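Long-range contacts in large ribosomal subunit protein uL10 (Thermotoga maritima, PDB 1ZAV), which forms part of the ribosomal stalk, binding rRNA of the large subunit and carrying the L7/L12 dimers that help engage GTP-bound translation factors: residues A[44-49]-A[93-99]; A[52-58]-A[83-89]. One frame throughout, in Å; residues are numbered along the deposited sequence.

The two contacts are consecutive layers of one alpha+beta domain, with centres about 11 Å apart. Contact 2 pairs strands 53-58 and 83-88, and contact 1 packs the end of the helix before the first strand against the start of the helix after the second; along the chain, contact 2 is thus nested inside the loop closed by contact 1. Side chains join the layers directly: Leu45 CD1 lies 3.9 Å from Phe55 CB, Tyr49 CE1 3.8 Å from Val88 CG1, and Ala96 CB 3.8 Å from Val88 CG2. Neither contact includes any of residues 138-180, the region that binds L7/L12 dimers.

Contact 1 (A[44-49]-A[93-99])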
ATOM      1  N   ARG A  44     -21.355  10.472 -21.097  1.00 40.86           N
ATOM      2  CA  ARG A  44     -20.749  10.243 -19.788  1.00 40.36           C
ATOM      3  C   ARG A  44     -19.283  10.655 -19.819  1.00 40.95           C
ATOM      4  O   ARG A  44     -18.754  11.194 -18.845  1.00 40.54           O
ATOM      5  CB  ARG A  44     -20.874   8.769 -19.376  1.00 42.90           C
ATOM      6  CG  ARG A  44     -22.316   8.299 -19.102  1.00 44.39           C
ATOM      7  CD  ARG A  44     -22.351   6.890 -18.497  1.00 48.06           C
ATOM      8  NE  ARG A  44     -23.691   6.289 -18.534  1.00 49.08           N
ATOM      9  CZ  ARG A  44     -23.990   5.085 -18.052  1.00 49.71           C
ATOM     10  NH1 ARG A  44     -23.051   4.342 -17.481  1.00 51.35           N
ATOM     11  NH2 ARG A  44     -25.224   4.611 -18.155  1.00 49.75           N
ATOM     12  N   LEU A  45     -18.621  10.403 -20.946  1.00 40.27           N
ATOM     13  CA  LEU A  45     -17.223  10.775 -21.081  1.00 39.80           C
ATOM     14  C   LEU A  45     -17.057  12.291 -21.115  1.00 39.53           C
ATOM     15  O   LEU A  45     -16.229  12.843 -20.404  1.00 39.50           O
ATOM     16  CB  LEU A  45     -16.631  10.158 -22.353  1.00 37.49           C
ATOM     17  CG  LEU A  45     -16.409   8.641 -22.259  1.00 39.34           C
ATOM     18  CD1 LEU A  45     -16.058   8.057 -23.621  1.00 40.91           C
ATOM     19  CD2 LEU A  45     -15.292   8.369 -21.240  1.00 42.03           C
ATOM     20  N   ARG A  46     -17.855  12.955 -21.940  1.00 41.38           N
ATOM     21  CA  ARG A  46     -17.781  14.404 -22.089  1.00 42.71           C
ATOM     22  C   ARG A  46     -18.042  15.159 -20.789  1.00 44.40           C
ATOM     23  O   ARG A  46     -17.367  16.145 -20.479  1.00 43.29           O
ATOM     24  CB  ARG A  46     -18.767  14.853 -23.167  1.00 43.76           C
ATOM     25  CG  ARG A  46     -18.788  16.346 -23.407  1.00 45.55           C
ATOM     26  CD  ARG A  46     -19.852  16.712 -24.434  1.00 46.93           C
ATOM     27  NE  ARG A  46     -19.540  16.202 -25.768  1.00 46.37           N
ATOM     28  CZ  ARG A  46     -18.494  16.592 -26.490  1.00 47.16           C
ATOM     29  NH1 ARG A  46     -17.654  17.498 -26.001  1.00 47.24           N
ATOM     30  NH2 ARG A  46     -18.289  16.085 -27.702  1.00 45.96           N
ATOM     31  N   GLU A  47     -19.030  14.690 -20.036  1.00 47.50           N
ATOM     32  CA  GLU A  47     -19.392  15.284 -18.758  1.00 50.01           C
ATOM     33  C   GLU A  47     -18.174  15.382 -17.846  1.00 50.36           C
ATOM     34  O   GLU A  47     -18.093  16.267 -16.995  1.00 51.54           O
ATOM     35  CB  GLU A  47     -20.466  14.426 -18.096  1.00 54.39           C
ATOM     36  CG  GLU A  47     -20.667  14.668 -16.614  1.00 61.67           C
ATOM     37  CD  GLU A  47     -21.663  13.692 -16.006  1.00 65.34           C
ATOM     38  OE1 GLU A  47     -22.866  13.788 -16.333  1.00 67.88           O
ATOM     39  OE2 GLU A  47     -21.239  12.822 -15.210  1.00 68.11           O
ATOM     40  N   LYS A  48     -17.220  14.475 -18.034  1.00 48.84           N
ATOM     41  CA  LYS A  48     -16.015  14.448 -17.220  1.00 46.21           C
ATOM     42  C   LYS A  48     -14.774  14.958 -17.939  1.00 44.81           C
ATOM     43  O   LYS A  48     -13.872  15.505 -17.308  1.00 43.83           O
ATOM     44  CB  LYS A  48     -15.741  13.017 -16.734  1.00 49.09           C
ATOM     45  CG  LYS A  48     -16.813  12.431 -15.823  1.00 51.12           C
ATOM     46  CD  LYS A  48     -16.875  13.163 -14.493  1.00 53.07           C
ATOM     47  CE  LYS A  48     -17.872  12.513 -13.552  1.00 55.50           C
ATOM     48  NZ  LYS A  48     -17.798  13.129 -12.203  1.00 58.09           N
ATOM     49  N   TYR A  49     -14.718  14.784 -19.253  1.00 41.84           N
ATOM     50  CA  TYR A  49     -13.539  15.210 -20.003  1.00 42.04           C
ATOM     51  C   TYR A  49     -13.763  16.328 -21.023  1.00 41.73           C
ATOM     52  O   TYR A  49     -12.801  16.906 -21.533  1.00 41.91           O
ATOM     53  CB  TYR A  49     -12.933  14.000 -20.732  1.00 42.77           C
ATOM     54  CG  TYR A  49     -12.214  13.006 -19.830  1.00 41.80           C
ATOM     55  CD1 TYR A  49     -10.830  13.085 -19.632  1.00 43.25           C
ATOM     56  CD2 TYR A  49     -12.915  11.988 -19.181  1.00 43.88           C
ATOM     57  CE1 TYR A  49     -10.162  12.165 -18.808  1.00 43.28           C
ATOM     58  CE2 TYR A  49     -12.259  11.068 -18.352  1.00 42.91           C
ATOM     59  CZ  TYR A  49     -10.885  11.161 -18.172  1.00 44.36           C
ATOM     60  OH  TYR A  49     -10.239  10.249 -17.354  1.00 46.55           O
ATOM     61  N   PRO A  93      -6.316  10.216 -17.213  1.00 42.90           N
ATOM     62  CA  PRO A  93      -6.988   9.106 -17.899  1.00 43.15           C
ATOM     63  C   PRO A  93      -7.761   8.052 -17.105  1.00 42.28           C
ATOM     64  O   PRO A  93      -8.663   7.401 -17.645  1.00 39.20           O
ATOM     65  CB  PRO A  93      -5.852   8.490 -18.717  1.00 42.95           C
ATOM     66  CG  PRO A  93      -4.675   8.649 -17.808  1.00 43.18           C
ATOM     67  CD  PRO A  93      -4.848  10.071 -17.295  1.00 42.63           C
ATOM     68  N   VAL A  94      -7.426   7.878 -15.833  1.00 43.12           N
ATOM     69  CA  VAL A  94      -8.082   6.854 -15.027  1.00 41.61           C
ATOM     70  C   VAL A  94      -9.604   6.898 -15.015  1.00 42.87           C
ATOM     71  O   VAL A  94     -10.253   5.858 -15.134  1.00 43.13           O
ATOM     72  CB  VAL A  94      -7.547   6.872 -13.581  1.00 43.15           C
ATOM     73  CG1 VAL A  94      -8.356   5.917 -12.699  1.00 41.37           C
ATOM     74  CG2 VAL A  94      -6.074   6.450 -13.584  1.00 41.74           C
ATOM     75  N   GLU A  95     -10.180   8.091 -14.897  1.00 41.07           N
ATOM     76  CA  GLU A  95     -11.632   8.218 -14.862  1.00 40.88           C
ATOM     77  C   GLU A  95     -12.347   7.697 -16.124  1.00 40.14           C
ATOM     78  O   GLU A  95     -13.491   7.260 -16.055  1.00 36.93           O
ATOM     79  CB  GLU A  95     -12.020   9.679 -14.617  1.00 42.99           C
ATOM     80  CG  GLU A  95     -13.521   9.933 -14.667  1.00 47.62           C
ATOM     81  CD  GLU A  95     -14.267   9.273 -13.520  1.00 50.28           C
ATOM     82  OE1 GLU A  95     -15.516   9.222 -13.575  1.00 52.01           O
ATOM     83  OE2 GLU A  95     -13.606   8.817 -12.562  1.00 49.79           O
ATOM     84  N   ALA A  96     -11.686   7.755 -17.277  1.00 38.45           N
ATOM     85  CA  ALA A  96     -12.307   7.276 -18.510  1.00 36.83           C
ATOM     86  C   ALA A  96     -12.420   5.754 -18.484  1.00 37.61           C
ATOM     87  O   ALA A  96     -13.385   5.183 -18.992  1.00 36.18           O
ATOM     88  CB  ALA A  96     -11.496   7.724 -19.735  1.00 39.56           C
ATOM     89  N   VAL A  97     -11.425   5.094 -17.907  1.00 39.15           N
ATOM     90  CA  VAL A  97     -11.477   3.639 -17.824  1.00 40.90           C
ATOM     91  C   VAL A  97     -12.680   3.260 -16.942  1.00 40.90           C
ATOM     92  O   VAL A  97     -13.479   2.391 -17.299  1.00 40.94           O
ATOM     93  CB  VAL A  97     -10.180   3.067 -17.232  1.00 41.62           C
ATOM     94  CG1 VAL A  97     -10.252   1.532 -17.208  1.00 38.51           C
ATOM     95  CG2 VAL A  97      -8.969   3.532 -18.070  1.00 38.88           C
ATOM     96  N   LYS A  98     -12.820   3.936 -15.808  1.00 44.28           N
ATOM     97  CA  LYS A  98     -13.939   3.674 -14.896  1.00 44.50           C
ATOM     98  C   LYS A  98     -15.280   3.880 -15.584  1.00 45.18           C
ATOM     99  O   LYS A  98     -16.219   3.098 -15.396  1.00 45.07           O
ATOM    100  CB  LYS A  98     -13.868   4.596 -13.678  1.00 47.91           C
ATOM    101  CG  LYS A  98     -14.967   4.326 -12.647  1.00 51.29           C
ATOM    102  CD  LYS A  98     -15.116   5.470 -11.656  1.00 55.92           C
ATOM    103  CE  LYS A  98     -13.779   5.884 -11.053  1.00 59.57           C
ATOM    104  NZ  LYS A  98     -13.125   4.785 -10.283  1.00 62.95           N
ATOM    105  N   ILE A  99     -15.375   4.951 -16.369  1.00 45.40           N
ATOM    106  CA  ILE A  99     -16.605   5.258 -17.081  1.00 43.86           C
ATOM    107  C   ILE A  99     -17.020   4.156 -18.059  1.00 43.63           C
ATOM    108  O   ILE A  99     -18.179   3.745 -18.079  1.00 39.27           O
ATOM    109  CB  ILE A  99     -16.491   6.622 -17.848  1.00 44.00           C
ATOM    110  CG1 ILE A  99     -16.425   7.773 -16.839  1.00 45.52           C
ATOM    111  CG2 ILE A  99     -17.696   6.822 -18.777  1.00 40.89           C
ATOM    112  CD1 ILE A  99     -16.140   9.136 -17.453  1.00 41.99           C
TER
HETATM  113  O   HOH W   1     -20.100   4.574 -16.758  1.00 49.78           O
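In Tyr49, CG anti to the carbonyl carbon (chi1 -73°) sends the ring across to the first turn of helix 94-106, while in Ile99 the same relation for CG1 (chi1 -68°) aims CD1 at the opposing helix backbone. The Tyr49 hydroxyl reaches Ala96 N at 2.9 Å, near the plane of the ring, and accepts a weak, strongly bent hydrogen bond from it. That N-H also bonds to Pro93 O within its own turn, and the firmer partner of the hydroxyl is Asp92 O, so the phenol is held against the first turn of helix 94-106. Ala96 CB packs 3.7 Å from Tyr49 CE2, and Glu95 CB leans on the same end of the ring obliquely.

Ile99 makes most of the apolar contact with both its branches. Ile99 CG2 touches Leu45 CD2 at 3.8 Å and also meets Arg44 CB; Ile99 CD1 sits 3.6 Å from Arg44 O and 3.7 Å from Lys48 CG. The aliphatic part of Lys48 thus covers the isoleucine, while Lys48 NZ stays 4.7 Å from Glu95 OE1, too far for contact but consistent with a mild attraction. Arg44, extended from CG to NE, reaches a salt bridge with Asp106. Arg44 NH1 also donates to a water lying in the guanidinium plane, at 3.0 Å; the onward bond from that water to Ile99 O is doubtful because it is very short.

The helix axes run nearly antiparallel, at 158°. Leu24 of strand 24-28 and Leu86 and Val88 of strand 83-88 pack against Ala96, Val88 also touches Tyr49, and Val97 packs on strand 24-28 and helix 126-133.

Contact 2 (A[52-58]-A[83-89]); sequences GARFRVV and TAVLYVT
Arg54 and Tyr87, like Arg56 and Val85, form hydrogen-bonded pairs of an antiparallel ladder. The bonds Arg54 N to Tyr87 O and Tyr87 N to Arg54 O are both 3.0 Å long. In the next pair, Val85 N lies closer to Arg56 O, at 2.7 Å. Thr89 N, bonded to Gly52 O, carries the pairing just past strand 83-88. Between these bonds, CA-H groups of Ala53, Phe55, Ala84, Leu86 and Val88 point at carbonyl oxygens of the partner strand.

Apolar packing dominates the face bearing Phe55, Ala84 and Leu86. The Phe55 ring, with CG anti to the backbone N (chi1 -174°), swings over strand 83-88 until Phe55 CZ lies 3.5 Å from Ala84 CB, while Leu86 CB meets the ring edge at Phe55 CD1, 3.7 Å away. Leu38, Leu41 and Leu45 of helix 35-49 cover this phenylalanine.

Aromatic contacts lie on the other face. Arg54 CB makes a CH-pi contact over the Tyr87 ring, 3.9 Å from its centroid. Arg56 NE arrives near the ring plane at the hydroxyl end, and the guanidinium is turned 82° to the ring. Ile18 and Phe19 of helix 5-19 also touch the tyrosine.

Strand 53-58 is the edge strand within this chain, and strand 83-88 bonds on its other side to strand 24-28. With helix 60-69 in the connection and helices packed on both faces, the pair belongs to the antiparallel sheet of the alpha+beta uL10 domain, whose strands run in the order 53-58, 83-88, 24-28, 114-119, 122-125.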
ATOM      1  N   GLY A  52     -11.635  16.209 -24.114  1.00 45.32           N
ATOM      2  CA  GLY A  52     -10.375  15.571 -23.769  1.00 42.90           C
ATOM      3  C   GLY A  52     -10.352  14.068 -23.924  1.00 42.56           C
ATOM      4  O   GLY A  52      -9.320  13.432 -23.735  1.00 41.09           O
ATOM      5  N   ALA A  53     -11.497  13.497 -24.264  1.00 41.08           N
ATOM      6  CA  ALA A  53     -11.595  12.059 -24.456  1.00 42.94           C
ATOM      7  C   ALA A  53     -12.504  11.781 -25.640  1.00 43.32           C
ATOM      8  O   ALA A  53     -13.453  12.530 -25.897  1.00 41.76           O
ATOM      9  CB  ALA A  53     -12.151  11.393 -23.193  1.00 41.58           C
ATOM     10  N   ARG A  54     -12.211  10.701 -26.355  1.00 41.61           N
ATOM     11  CA  ARG A  54     -12.998  10.301 -27.512  1.00 42.98           C
ATOM     12  C   ARG A  54     -13.211   8.799 -27.507  1.00 42.90           C
ATOM     13  O   ARG A  54     -12.378   8.066 -26.991  1.00 40.38           O
ATOM     14  CB  ARG A  54     -12.268  10.680 -28.806  1.00 47.17           C
ATOM     15  CG  ARG A  54     -12.183  12.163 -29.049  1.00 52.36           C
ATOM     16  CD  ARG A  54     -13.586  12.723 -29.186  1.00 57.38           C
ATOM     17  NE  ARG A  54     -13.604  14.177 -29.216  1.00 60.33           N
ATOM     18  CZ  ARG A  54     -13.057  14.913 -30.173  1.00 63.64           C
ATOM     19  NH1 ARG A  54     -12.438  14.325 -31.193  1.00 66.36           N
ATOM     20  NH2 ARG A  54     -13.141  16.236 -30.115  1.00 62.79           N
ATOM     21  N   PHE A  55     -14.338   8.356 -28.060  1.00 41.19           N
ATOM     22  CA  PHE A  55     -14.639   6.934 -28.187  1.00 43.39           C
ATOM     23  C   PHE A  55     -15.121   6.756 -29.619  1.00 45.31           C
ATOM     24  O   PHE A  55     -16.217   7.200 -29.970  1.00 43.68           O
ATOM     25  CB  PHE A  55     -15.747   6.469 -27.223  1.00 40.17           C
ATOM     26  CG  PHE A  55     -15.960   4.977 -27.240  1.00 41.03           C
ATOM     27  CD1 PHE A  55     -14.968   4.119 -26.761  1.00 39.40           C
ATOM     28  CD2 PHE A  55     -17.118   4.424 -27.787  1.00 39.02           C
ATOM     29  CE1 PHE A  55     -15.123   2.729 -26.830  1.00 39.04           C
ATOM     30  CE2 PHE A  55     -17.286   3.037 -27.863  1.00 41.55           C
ATOM     31  CZ  PHE A  55     -16.282   2.184 -27.383  1.00 41.89           C
ATOM     32  N   ARG A  56     -14.302   6.113 -30.445  1.00 46.39           N
ATOM     33  CA  ARG A  56     -14.654   5.904 -31.844  1.00 49.62           C
ATOM     34  C   ARG A  56     -14.370   4.492 -32.345  1.00 50.96           C
ATOM     35  O   ARG A  56     -13.351   3.890 -32.000  1.00 48.43           O
ATOM     36  CB  ARG A  56     -13.886   6.882 -32.737  1.00 52.32           C
ATOM     37  CG  ARG A  56     -14.134   8.352 -32.463  1.00 57.46           C
ATOM     38  CD  ARG A  56     -13.572   9.207 -33.600  1.00 60.53           C
ATOM     39  NE  ARG A  56     -12.119   9.109 -33.719  1.00 63.45           N
ATOM     40  CZ  ARG A  56     -11.409   9.657 -34.705  1.00 64.40           C
ATOM     41  NH1 ARG A  56     -12.020  10.343 -35.666  1.00 65.53           N
ATOM     42  NH2 ARG A  56     -10.087   9.535 -34.728  1.00 62.39           N
ATOM     43  N   VAL A  57     -15.284   3.967 -33.155  1.00 52.92           N
ATOM     44  CA  VAL A  57     -15.104   2.648 -33.747  1.00 55.90           C
ATOM     45  C   VAL A  57     -14.164   2.912 -34.912  1.00 56.51           C
ATOM     46  O   VAL A  57     -14.444   3.767 -35.755  1.00 55.62           O
ATOM     47  CB  VAL A  57     -16.426   2.075 -34.294  1.00 57.29           C
ATOM     48  CG1 VAL A  57     -16.149   0.789 -35.072  1.00 58.15           C
ATOM     49  CG2 VAL A  57     -17.389   1.795 -33.139  1.00 58.62           C
ATOM     50  N   VAL A  58     -13.044   2.197 -34.951  1.00 58.18           N
ATOM     51  CA  VAL A  58     -12.068   2.397 -36.016  1.00 59.62           C
ATOM     52  C   VAL A  58     -11.567   1.087 -36.613  1.00 60.11           C
ATOM     53  O   VAL A  58     -11.204   0.153 -35.895  1.00 60.40           O
ATOM     54  CB  VAL A  58     -10.850   3.202 -35.509  1.00 59.15           C
ATOM     55  CG1 VAL A  58      -9.879   3.463 -36.661  1.00 60.18           C
ATOM     56  CG2 VAL A  58     -11.314   4.511 -34.897  1.00 60.28           C
ATOM     57  N   THR A  83     -12.926  -3.127 -33.811  1.00 58.55           N
ATOM     58  CA  THR A  83     -12.518  -2.573 -32.528  1.00 54.72           C
ATOM     59  C   THR A  83     -12.713  -1.073 -32.402  1.00 53.14           C
ATOM     60  O   THR A  83     -12.359  -0.306 -33.295  1.00 55.15           O
ATOM     61  CB  THR A  83     -11.039  -2.885 -32.264  1.00 54.32           C
ATOM     62  OG1 THR A  83     -10.804  -4.286 -32.461  1.00 53.80           O
ATOM     63  CG2 THR A  83     -10.662  -2.506 -30.840  1.00 53.20           C
ATOM     64  N   ALA A  84     -13.286  -0.660 -31.279  1.00 49.31           N
ATOM     65  CA  ALA A  84     -13.504   0.751 -31.017  1.00 46.69           C
ATOM     66  C   ALA A  84     -12.335   1.176 -30.150  1.00 44.56           C
ATOM     67  O   ALA A  84     -11.710   0.342 -29.487  1.00 43.85           O
ATOM     68  CB  ALA A  84     -14.821   0.957 -30.278  1.00 46.91           C
ATOM     69  N   VAL A  85     -12.032   2.466 -30.141  1.00 40.77           N
ATOM     70  CA  VAL A  85     -10.914   2.936 -29.357  1.00 39.40           C
ATOM     71  C   VAL A  85     -11.273   4.119 -28.463  1.00 39.54           C
ATOM     72  O   VAL A  85     -11.869   5.100 -28.913  1.00 41.44           O
ATOM     73  CB  VAL A  85      -9.720   3.306 -30.297  1.00 38.48           C
ATOM     74  CG1 VAL A  85     -10.048   4.523 -31.137  1.00 35.76           C
ATOM     75  CG2 VAL A  85      -8.497   3.549 -29.500  1.00 41.81           C
ATOM     76  N   LEU A  86     -10.905   4.008 -27.193  0.50 41.06           N
ATOM     77  CA  LEU A  86     -11.161   5.049 -26.204  0.50 40.62           C
ATOM     78  C   LEU A  86      -9.824   5.691 -25.878  0.50 40.15           C
ATOM     79  O   LEU A  86      -8.919   5.023 -25.383  0.50 41.25           O
ATOM     80  CB  LEU A  86     -11.764   4.423 -24.939  0.50 41.77           C
ATOM     81  CG  LEU A  86     -12.172   5.282 -23.739  0.50 43.70           C
ATOM     82  CD1 LEU A  86     -12.807   4.381 -22.681  0.50 44.33           C
ATOM     83  CD2 LEU A  86     -10.969   5.995 -23.155  0.50 42.41           C
ATOM     84  N   TYR A  87      -9.677   6.981 -26.157  1.00 37.25           N
ATOM     85  CA  TYR A  87      -8.416   7.632 -25.853  1.00 37.87           C
ATOM     86  C   TYR A  87      -8.595   8.965 -25.169  1.00 37.78           C
ATOM     87  O   TYR A  87      -9.634   9.616 -25.320  1.00 39.50           O
ATOM     88  CB  TYR A  87      -7.545   7.756 -27.116  1.00 38.84           C
ATOM     89  CG  TYR A  87      -8.154   8.542 -28.248  1.00 39.93           C
ATOM     90  CD1 TYR A  87      -8.177   9.932 -28.226  1.00 42.89           C
ATOM     91  CD2 TYR A  87      -8.671   7.893 -29.362  1.00 42.86           C
ATOM     92  CE1 TYR A  87      -8.694  10.659 -29.293  1.00 43.43           C
ATOM     93  CE2 TYR A  87      -9.194   8.608 -30.434  1.00 44.00           C
ATOM     94  CZ  TYR A  87      -9.197   9.989 -30.392  1.00 44.44           C
ATOM     95  OH  TYR A  87      -9.696  10.688 -31.460  1.00 46.45           O
ATOM     96  N   VAL A  88      -7.589   9.340 -24.384  1.00 37.89           N
ATOM     97  CA  VAL A  88      -7.595  10.588 -23.639  1.00 39.53           C
ATOM     98  C   VAL A  88      -6.439  11.474 -24.076  1.00 41.24           C
ATOM     99  O   VAL A  88      -5.291  11.030 -24.127  1.00 37.23           O
ATOM    100  CB  VAL A  88      -7.478  10.329 -22.117  1.00 40.89           C
ATOM    101  CG1 VAL A  88      -7.343  11.653 -21.363  1.00 38.50           C
ATOM    102  CG2 VAL A  88      -8.712   9.566 -21.626  1.00 37.41           C
ATOM    103  N   THR A  89      -6.747  12.727 -24.398  1.00 41.34           N
ATOM    104  CA  THR A  89      -5.716  13.662 -24.821  1.00 43.29           C
ATOM    105  C   THR A  89      -5.506  14.749 -23.770  1.00 43.57           C
ATOM    106  O   THR A  89      -4.461  15.403 -23.748  1.00 44.06           O
ATOM    107  CB  THR A  89      -6.066  14.312 -26.189  1.00 44.51           C
ATOM    108  OG1 THR A  89      -7.409  14.805 -26.164  1.00 42.09           O
ATOM    109  CG2 THR A  89      -5.934  13.291 -27.312  1.00 45.81           C
TER